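Local structure of titin (Homo sapiens, 2J8H) at residues A[100-105]-A[185-190]; A[109-114]-A[190-195]; A[126-131]-A[153-158]; A[134-139]-A[178-183]. The protein is a giant elastic protein of muscle whose A-band fragment forms a rigid tandem of two immunoglobulin domains, in a chain that also carries a serine/threonine-protein kinase. One frame throughout, in Å; residues are numbered along the deposited sequence.

Interaction 1. Residues A[100-105]-A[185-190]; sequences AKIHLP and GIDQKT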
# COMPACT_ATOMS: atom_id res chain seq x y z
N ALA A 100 16.80 2.62 -2.98
CA ALA A 100 17.35 3.33 -4.13
C ALA A 100 16.48 3.05 -5.32
O ALA A 100 16.16 1.89 -5.58
CB ALA A 100 18.80 2.92 -4.43
N LYS A 101 16.12 4.09 -6.07
CA LYS A 101 15.21 3.93 -7.18
C LYS A 101 15.48 4.98 -8.23
O LYS A 101 15.70 6.13 -7.92
CB LYS A 101 13.75 4.00 -6.67
CG LYS A 101 12.68 3.76 -7.72
CD LYS A 101 12.52 2.30 -8.10
CE LYS A 101 11.71 2.10 -9.45
NZ LYS A 101 12.50 2.35 -10.70
N ILE A 102 15.50 4.55 -9.48
CA ILE A 102 15.66 5.44 -10.62
C ILE A 102 14.27 5.70 -11.18
O ILE A 102 13.50 4.75 -11.35
CB ILE A 102 16.52 4.81 -11.72
CG1 ILE A 102 17.95 4.60 -11.27
CG2 ILE A 102 16.50 5.66 -12.97
CD1 ILE A 102 18.63 5.84 -10.78
N HIS A 103 13.95 6.96 -11.46
CA HIS A 103 12.63 7.36 -11.94
C HIS A 103 12.73 8.01 -13.30
O HIS A 103 12.97 9.21 -13.40
CB HIS A 103 12.02 8.41 -11.02
CG HIS A 103 11.97 8.00 -9.58
ND1 HIS A 103 11.15 7.00 -9.12
CD2 HIS A 103 12.62 8.48 -8.49
CE1 HIS A 103 11.31 6.86 -7.82
NE2 HIS A 103 12.20 7.75 -7.41
N LEU A 104 12.52 7.24 -14.35
CA LEU A 104 12.51 7.78 -15.72
C LEU A 104 11.21 8.54 -15.98
O LEU A 104 10.12 7.94 -15.99
CB LEU A 104 12.64 6.65 -16.73
CG LEU A 104 13.93 5.84 -16.77
CD1 LEU A 104 13.80 4.79 -17.90
CD2 LEU A 104 15.17 6.71 -16.92
N PRO A 105 11.30 9.85 -16.23
CA PRO A 105 10.07 10.58 -16.55
C PRO A 105 9.33 10.05 -17.79
O PRO A 105 8.10 9.88 -17.78
CB PRO A 105 10.58 11.99 -16.80
CG PRO A 105 11.85 12.08 -16.05
CD PRO A 105 12.46 10.74 -16.18
N GLY A 185 18.52 -1.56 -1.56
CA GLY A 185 18.38 -2.10 -2.90
C GLY A 185 19.15 -1.36 -3.97
O GLY A 185 19.67 -0.28 -3.75
N ILE A 186 19.20 -2.01 -5.13
CA ILE A 186 19.84 -1.51 -6.31
C ILE A 186 18.78 -1.38 -7.38
O ILE A 186 17.94 -2.26 -7.55
CB ILE A 186 20.86 -2.52 -6.79
CG1 ILE A 186 21.86 -2.75 -5.65
CG2 ILE A 186 21.54 -2.03 -8.08
CD1 ILE A 186 23.04 -3.56 -6.03
N ASP A 187 18.82 -0.28 -8.11
CA ASP A 187 17.93 -0.11 -9.26
C ASP A 187 18.77 0.45 -10.40
O ASP A 187 19.68 1.25 -10.14
CB ASP A 187 16.83 0.89 -8.90
CG ASP A 187 15.65 0.87 -9.87
OD1 ASP A 187 15.32 -0.22 -10.37
OD2 ASP A 187 15.04 1.94 -10.10
N GLN A 188 18.48 0.05 -11.63
CA GLN A 188 19.11 0.58 -12.83
C GLN A 188 18.09 0.74 -13.94
O GLN A 188 17.04 0.08 -13.95
CB GLN A 188 20.28 -0.28 -13.29
CG GLN A 188 19.95 -1.56 -14.01
CD GLN A 188 21.19 -2.22 -14.62
OE1 GLN A 188 22.21 -2.39 -13.95
NE2 GLN A 188 21.09 -2.60 -15.88
N LYS A 189 18.40 1.64 -14.85
CA LYS A 189 17.58 1.91 -16.01
C LYS A 189 18.53 2.26 -17.14
O LYS A 189 19.66 2.64 -16.91
CB LYS A 189 16.60 3.06 -15.76
CG LYS A 189 15.48 2.80 -14.75
CD LYS A 189 14.51 1.75 -15.24
CE LYS A 189 13.61 1.24 -14.14
NZ LYS A 189 14.37 0.48 -13.08
N THR A 190 18.04 2.11 -18.36
CA THR A 190 18.79 2.39 -19.55
C THR A 190 18.13 3.53 -20.29
O THR A 190 16.90 3.66 -20.31
CB THR A 190 18.85 1.14 -20.43
OG1 THR A 190 19.53 0.12 -19.70
CG2 THR A 190 19.59 1.40 -21.75
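I102 and K189 make the tight part of this contact, running alongside in opposite senses so that I102 CG2 comes to 3.5 Å from K189 CG. L104 continues the apolar patch, with its CD1 3.9 Å from K189 CB; I126 of strand 123-131 touches both I102 and L104. The strand axes run nearly parallel, 9° apart, yet no backbone-to-backbone hydrogen bond joins the segments: D187 stands in. Its OD2 takes the N-H of I102 at 2.7 Å between N and OD2, almost straight (172°), on the anti lone pair. On the more solvent-accessible, polar side, K101 NZ reaches the same OD2 at 2.6 Å from the syn side, 22° out of the carboxylate plane. The K101 chain starts with CG anti to the backbone N, then folds back at its second and fourth torsions; NZ also donates to I102 O. K189 NZ binds D187 OD1 at 3.0 Å. A leucine in place of K101 would probably leave D187 OD2 without its nearest positive charge. This salt-bridge network lies where strand 86-102, leaving the first immunoglobulin domain, runs beside strand 185-196 of the second, and the carboxylate probably offsets repulsion between K101 NZ and K189 NZ, 3.6 Å apart.

Interaction 2. Residues A[109-114]-A[190-195]; sequences EGMGAV and TVELDV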
# COMPACT_ATOMS: atom_id res chain seq x y z
N GLU A 109 9.74 2.03 -25.18
CA GLU A 109 10.15 0.63 -25.11
C GLU A 109 10.91 0.29 -23.83
O GLU A 109 11.90 -0.42 -23.87
CB GLU A 109 10.94 0.27 -26.38
CG GLU A 109 10.05 0.12 -27.61
CD GLU A 109 9.35 -1.24 -27.66
OE1 GLU A 109 10.08 -2.26 -27.81
OE2 GLU A 109 8.09 -1.32 -27.58
N GLY A 110 10.46 0.81 -22.70
CA GLY A 110 11.07 0.51 -21.41
C GLY A 110 12.35 1.25 -21.09
O GLY A 110 12.88 1.12 -19.99
N MET A 111 12.83 2.06 -22.02
CA MET A 111 14.06 2.79 -21.83
C MET A 111 13.81 4.26 -22.00
O MET A 111 12.89 4.68 -22.70
CB MET A 111 15.08 2.35 -22.88
CG MET A 111 15.53 0.94 -22.75
SD MET A 111 16.73 0.56 -24.06
CE MET A 111 15.65 0.51 -25.48
N GLY A 112 14.65 5.06 -21.37
CA GLY A 112 14.73 6.46 -21.69
C GLY A 112 15.08 6.59 -23.16
O GLY A 112 15.62 5.67 -23.77
N ALA A 113 14.77 7.75 -23.72
CA ALA A 113 15.12 8.08 -25.08
C ALA A 113 15.47 9.55 -25.14
O ALA A 113 14.68 10.41 -24.74
CB ALA A 113 13.96 7.81 -25.99
N VAL A 114 16.64 9.84 -25.68
CA VAL A 114 17.08 11.20 -25.94
C VAL A 114 17.43 11.24 -27.42
O VAL A 114 18.18 10.41 -27.91
CB VAL A 114 18.27 11.60 -25.05
CG1 VAL A 114 18.76 13.00 -25.41
CG2 VAL A 114 17.86 11.55 -23.58
N THR A 190 18.04 2.11 -18.36
CA THR A 190 18.79 2.39 -19.55
C THR A 190 18.13 3.53 -20.29
O THR A 190 16.90 3.66 -20.31
CB THR A 190 18.85 1.14 -20.43
OG1 THR A 190 19.53 0.12 -19.70
CG2 THR A 190 19.59 1.40 -21.75
N VAL A 191 18.95 4.35 -20.92
CA VAL A 191 18.52 5.43 -21.80
C VAL A 191 19.22 5.26 -23.15
O VAL A 191 20.45 5.14 -23.20
CB VAL A 191 18.94 6.80 -21.23
CG1 VAL A 191 18.52 7.91 -22.15
CG2 VAL A 191 18.36 6.99 -19.84
N GLU A 192 18.46 5.22 -24.24
CA GLU A 192 19.06 5.20 -25.56
C GLU A 192 19.19 6.62 -26.08
O GLU A 192 18.21 7.37 -26.12
CB GLU A 192 18.27 4.37 -26.56
CG GLU A 192 18.95 4.40 -27.92
CD GLU A 192 18.32 3.51 -28.94
OE1 GLU A 192 17.25 2.94 -28.65
OE2 GLU A 192 18.91 3.39 -30.04
N LEU A 193 20.41 6.97 -26.50
CA LEU A 193 20.69 8.25 -27.12
C LEU A 193 20.89 7.99 -28.59
O LEU A 193 21.66 7.13 -28.95
CB LEU A 193 21.97 8.87 -26.55
CG LEU A 193 22.50 10.17 -27.15
CD1 LEU A 193 21.41 11.21 -27.25
CD2 LEU A 193 23.67 10.73 -26.32
N ASP A 194 20.18 8.72 -29.44
CA ASP A 194 20.50 8.68 -30.86
C ASP A 194 20.88 10.07 -31.29
O ASP A 194 20.43 11.06 -30.73
CB ASP A 194 19.35 8.13 -31.69
CG ASP A 194 18.16 9.05 -31.73
OD1 ASP A 194 17.39 9.05 -30.75
OD2 ASP A 194 18.01 9.75 -32.76
N VAL A 195 21.76 10.15 -32.29
CA VAL A 195 22.25 11.42 -32.76
C VAL A 195 21.93 11.55 -34.24
O VAL A 195 22.27 10.67 -35.03
CB VAL A 195 23.77 11.56 -32.52
CG1 VAL A 195 24.28 12.92 -33.04
CG2 VAL A 195 24.08 11.38 -31.03
O HOH W 1 15.50 0.79 -18.59
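V114 and L193 both carry a gamma carbon anti to the backbone N (chi1 176° and 175°), and this helps bring V114 CG1 to 3.7 Å from L193 CD1. The other methyl of V114, CG2, lies beside its own backbone N and meets V191 CG1 at 4.0 Å. V114 therefore crosses obliquely over two neighbours of the opposite strand that share its face of the sheet, where V191 also packs on I124 and I126, and L193 on F164. G112 is bridged to V191 with only 3.9 Å between their CA atoms. A CB on G112 would fall 2.8 Å from V191 CG2, a clash, so the close approach depends on the bare backbone there. A113 and E192 share the other face, where E192 packs on F175. M111 runs beside T190 with the same heading, M111 SD 3.8 Å from T190 CG2. Four backbone hydrogen bonds run between the segments: G112 N to T190 O (2.9 Å), E192 N to G112 O, V114 N to E192 O, and D194 N to V114 O (3.0 Å). Just before the first of them, a water donates to G110 O and accepts from T190 N, extending the link past the paired strands. D194 turns its OD1 to H115 ND1. Short parallel pairing of this kind, with 20° between the axes of strands 112-114 and 190-195, is that of strands A' and G in an I-set immunoglobulin domain, where A' closes the edge of the sheet.

Interaction 3. Residues A[126-131]-A[153-158]; sequences IPFSGK and VIVTRS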
# COMPACT_ATOMS: atom_id res chain seq x y z
N ILE A 126 18.23 12.34 -14.87
CA ILE A 126 17.56 11.20 -14.29
C ILE A 126 17.26 11.42 -12.81
O ILE A 126 18.19 11.43 -11.98
CB ILE A 126 18.40 9.92 -14.39
CG1 ILE A 126 18.86 9.66 -15.83
CG2 ILE A 126 17.55 8.73 -13.98
CD1 ILE A 126 17.71 9.40 -16.80
N PRO A 127 15.98 11.62 -12.47
CA PRO A 127 15.64 11.71 -11.05
C PRO A 127 15.85 10.38 -10.35
O PRO A 127 15.68 9.32 -10.96
CB PRO A 127 14.16 12.09 -11.04
CG PRO A 127 13.85 12.47 -12.43
CD PRO A 127 14.79 11.79 -13.31
N PHE A 128 16.23 10.42 -9.08
CA PHE A 128 16.30 9.21 -8.29
C PHE A 128 15.91 9.46 -6.84
O PHE A 128 15.89 10.58 -6.37
CB PHE A 128 17.71 8.62 -8.36
CG PHE A 128 18.72 9.47 -7.73
CD1 PHE A 128 18.94 9.40 -6.38
CD2 PHE A 128 19.46 10.37 -8.48
CE1 PHE A 128 19.85 10.19 -5.79
CE2 PHE A 128 20.39 11.18 -7.87
CZ PHE A 128 20.58 11.10 -6.54
N SER A 129 15.60 8.37 -6.14
CA SER A 129 15.30 8.42 -4.72
C SER A 129 16.23 7.46 -4.01
O SER A 129 16.81 6.55 -4.62
CB SER A 129 13.85 7.96 -4.49
OG SER A 129 12.93 8.78 -5.19
N GLY A 130 16.37 7.65 -2.71
CA GLY A 130 17.11 6.71 -1.88
C GLY A 130 17.55 7.35 -0.59
O GLY A 130 18.09 8.44 -0.60
N LYS A 131 17.30 6.68 0.51
CA LYS A 131 17.77 7.12 1.82
C LYS A 131 18.14 5.84 2.54
O LYS A 131 17.28 4.99 2.74
CB LYS A 131 16.67 7.87 2.60
CG LYS A 131 16.25 9.22 2.01
CD LYS A 131 17.26 10.32 2.30
CE LYS A 131 17.24 11.39 1.19
NZ LYS A 131 18.06 12.55 1.62
N VAL A 153 29.51 14.02 -15.30
CA VAL A 153 28.41 13.55 -14.46
C VAL A 153 28.05 14.58 -13.39
O VAL A 153 28.90 15.04 -12.65
CB VAL A 153 28.77 12.22 -13.78
CG1 VAL A 153 27.63 11.79 -12.86
CG2 VAL A 153 29.03 11.16 -14.84
N ILE A 154 26.76 14.89 -13.29
CA ILE A 154 26.24 15.74 -12.22
C ILE A 154 25.43 14.84 -11.30
O ILE A 154 24.63 14.05 -11.76
CB ILE A 154 25.35 16.85 -12.78
CG1 ILE A 154 26.20 17.83 -13.61
CG2 ILE A 154 24.60 17.57 -11.67
CD1 ILE A 154 25.41 18.91 -14.34
N VAL A 155 25.67 14.93 -10.00
CA VAL A 155 24.79 14.30 -9.02
C VAL A 155 24.37 15.33 -7.97
O VAL A 155 25.21 15.99 -7.37
CB VAL A 155 25.47 13.12 -8.32
CG1 VAL A 155 24.46 12.38 -7.45
CG2 VAL A 155 26.10 12.16 -9.33
N THR A 156 23.07 15.47 -7.80
CA THR A 156 22.53 16.36 -6.78
C THR A 156 21.78 15.51 -5.77
O THR A 156 21.88 14.27 -5.81
CB THR A 156 21.60 17.40 -7.39
OG1 THR A 156 20.32 16.81 -7.64
CG2 THR A 156 22.20 17.97 -8.70
N ARG A 157 21.05 16.16 -4.87
CA ARG A 157 20.25 15.43 -3.88
C ARG A 157 19.10 14.62 -4.52
O ARG A 157 18.64 13.64 -3.93
CB ARG A 157 19.67 16.39 -2.83
CG ARG A 157 20.76 17.11 -1.99
CD ARG A 157 20.13 18.04 -0.94
NE ARG A 157 19.26 19.05 -1.56
CZ ARG A 157 19.44 20.38 -1.49
NH1 ARG A 157 20.46 20.92 -0.82
NH2 ARG A 157 18.57 21.17 -2.11
N SER A 158 18.65 15.02 -5.70
CA SER A 158 17.42 14.45 -6.30
C SER A 158 17.54 13.92 -7.72
O SER A 158 16.64 13.23 -8.21
CB SER A 158 16.29 15.48 -6.21
OG SER A 158 16.66 16.67 -6.88
O HOH W 2 16.65 11.77 -4.16
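F128 lays its ring under the turn made by T156, R157 and S158, so that an aromatic side chain from the strand is met mainly by backbone. The carbonyl carbon of S158 sits 3.9 Å above one face of the F128 ring, offset toward the rim, while T156 O approaches obliquely, 3.5 Å from F128 CZ. The ring gets there because CG lies between the backbone N and the carbonyl carbon (chi1 66°), which swings it toward the turn. V155 adds the one apolar side-chain contact across the segments, its CG1 4.2 Å from F128 CZ. The same carbonyl group of S158 is also bonded to the strand: F128 N donates to S158 O at 3.0 Å with an angle of 165° at the hydrogen, the donor standing 38° out of the carbonyl plane. P127 CA leans on S158 O as well, in a CA-H...O contact. This is the point in the I-set sandwich where the turn joining strands D and E (152-155 and 159-163) folds onto strand B (123-131), the E strand then pairing with B. The turn is internally braced: T156 OG1 accepts from S158 N at 3.1 Å, an ST turn, and also holds F159 N. A water completes the polar side, donating to F128 O at 2.6 Å and to R157 O at 2.7 Å, so both carbonyls are tied together without touching. I102, P134 and I136 also pack against the F128 side chain.

Interaction 4. Residues A[134-139]-A[178-183]; sequences PVITWQ and VCAKNR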
# COMPACT_ATOMS: atom_id res chain seq x y z
N PRO A 134 21.86 7.27 -2.24
CA PRO A 134 22.45 6.17 -2.99
C PRO A 134 23.74 6.52 -3.75
O PRO A 134 24.01 7.68 -4.04
CB PRO A 134 21.34 5.80 -3.96
CG PRO A 134 20.67 7.06 -4.22
CD PRO A 134 20.72 7.85 -2.96
N VAL A 135 24.56 5.49 -3.97
CA VAL A 135 25.67 5.60 -4.87
C VAL A 135 25.13 5.53 -6.29
O VAL A 135 24.35 4.65 -6.62
CB VAL A 135 26.67 4.48 -4.67
CG1 VAL A 135 27.77 4.58 -5.72
CG2 VAL A 135 27.28 4.56 -3.23
N ILE A 136 25.54 6.50 -7.11
CA ILE A 136 25.08 6.62 -8.47
C ILE A 136 26.22 6.23 -9.38
O ILE A 136 27.35 6.68 -9.19
CB ILE A 136 24.69 8.06 -8.80
CG1 ILE A 136 23.47 8.49 -7.97
CG2 ILE A 136 24.49 8.26 -10.31
CD1 ILE A 136 22.22 7.64 -8.14
N THR A 137 25.94 5.38 -10.37
CA THR A 137 26.94 5.08 -11.40
C THR A 137 26.33 5.16 -12.78
O THR A 137 25.15 4.89 -12.95
CB THR A 137 27.58 3.70 -11.23
OG1 THR A 137 26.58 2.70 -11.40
CG2 THR A 137 28.22 3.54 -9.88
N TRP A 138 27.15 5.52 -13.75
CA TRP A 138 26.75 5.55 -15.16
C TRP A 138 27.68 4.67 -15.96
O TRP A 138 28.89 4.59 -15.67
CB TRP A 138 26.85 6.97 -15.73
CG TRP A 138 25.80 7.90 -15.35
CD1 TRP A 138 25.77 8.72 -14.25
CD2 TRP A 138 24.61 8.18 -16.09
NE1 TRP A 138 24.63 9.47 -14.27
CE2 TRP A 138 23.91 9.17 -15.39
CE3 TRP A 138 24.10 7.71 -17.29
CZ2 TRP A 138 22.69 9.66 -15.84
CZ3 TRP A 138 22.90 8.21 -17.73
CH2 TRP A 138 22.21 9.17 -17.01
N GLN A 139 27.12 4.02 -16.97
CA GLN A 139 27.88 3.17 -17.89
C GLN A 139 27.40 3.41 -19.31
O GLN A 139 26.23 3.73 -19.52
CB GLN A 139 27.61 1.67 -17.64
CG GLN A 139 27.75 1.13 -16.25
CD GLN A 139 26.84 -0.11 -16.00
OE1 GLN A 139 26.27 -0.26 -14.90
NE2 GLN A 139 26.69 -0.99 -17.03
N VAL A 178 22.19 3.91 -16.01
CA VAL A 178 22.36 4.63 -14.74
C VAL A 178 21.85 3.72 -13.63
O VAL A 178 20.81 3.03 -13.78
CB VAL A 178 21.61 5.98 -14.74
CG1 VAL A 178 20.15 5.78 -15.07
CG2 VAL A 178 21.82 6.72 -13.39
N CYS A 179 22.59 3.68 -12.53
CA CYS A 179 22.28 2.77 -11.46
C CYS A 179 22.38 3.50 -10.14
O CYS A 179 23.28 4.31 -9.95
CB CYS A 179 23.25 1.60 -11.55
SG CYS A 179 23.07 0.29 -10.30
N ALA A 180 21.42 3.25 -9.24
CA ALA A 180 21.42 3.79 -7.89
C ALA A 180 21.43 2.61 -6.94
O ALA A 180 20.63 1.68 -7.11
CB ALA A 180 20.18 4.67 -7.65
N LYS A 181 22.32 2.64 -5.94
CA LYS A 181 22.46 1.59 -4.94
C LYS A 181 22.49 2.19 -3.54
O LYS A 181 23.23 3.14 -3.28
CB LYS A 181 23.78 0.82 -5.09
CG LYS A 181 24.06 0.21 -6.44
CD LYS A 181 25.59 0.10 -6.71
CE LYS A 181 25.90 -0.61 -8.05
NZ LYS A 181 25.53 0.16 -9.28
N ASN A 182 21.71 1.62 -2.63
CA ASN A 182 21.96 1.78 -1.20
C ASN A 182 21.67 0.48 -0.50
O ASN A 182 21.49 -0.56 -1.15
CB ASN A 182 21.18 2.98 -0.61
CG ASN A 182 19.68 2.80 -0.61
OD1 ASN A 182 19.15 1.72 -0.91
ND2 ASN A 182 18.97 3.87 -0.27
N ARG A 183 21.63 0.52 0.83
CA ARG A 183 21.44 -0.69 1.62
C ARG A 183 20.09 -1.36 1.41
O ARG A 183 19.94 -2.52 1.73
CB ARG A 183 21.69 -0.40 3.12
CG ARG A 183 20.65 0.54 3.77
CD ARG A 183 20.91 0.74 5.25
NE ARG A 183 22.21 1.37 5.50
CZ ARG A 183 22.62 1.79 6.70
NH1 ARG A 183 21.84 1.64 7.77
NH2 ARG A 183 23.82 2.35 6.82
O HOH W 3 25.32 2.83 -8.42
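V178 lies over one face of the W138 indole, its CB 3.7 Å from the centroid of the six-membered ring and 1° off the normal, a CH-pi contact. V178 CG2 reaches toward the five-membered side, 3.8 Å from W138 CE2. At the ring's edge NE1 is hydrogen-bonded to T160 OG1, while I124, I126 and L162 also pack on the indole. This is the core tryptophan of strand C in an immunoglobulin fold, here paired antiparallel with strand F. An alanine here would probably open a gap beside V178 and leave T160 OG1 without its indole donor. On the same face of the sheet as W138, I136 CD1 touches A180 CB at 3.6 Å. Just before the strand, P134 CB lies 4.0 Å from A180 CB. V135 and K181, and T137 and C179, form hydrogen-bonded pairs, each with two backbone bonds, for example T137 N to C179 O at 2.9 Å. Their side chains stand on the opposite face, where a water accepts from K181 NZ at 2.8 Å and donates to V135 O at 2.7 Å.

In the fold
Past the N-terminal domain, the chain enters the second one through 100-105, the first half of interaction 1, then runs through 109-114 of interaction 2. Next come 126-131 and 134-139, which open interactions 3 and 4. Interaction 3 closes first, at 153-158, and interaction 4 at 178-183; these two loops cross, and both sit within the longer ones. Interactions 1 and 2 close last, on successive parts of strand 185-196, meeting at T190, and they cross as well. Interactions 2 and 4 build the five-stranded sheet, interaction 3 belongs to the opposing one, and interaction 1 brings the incoming strand 86-102, which pairs with 123-131, beside the start of strand 185-196.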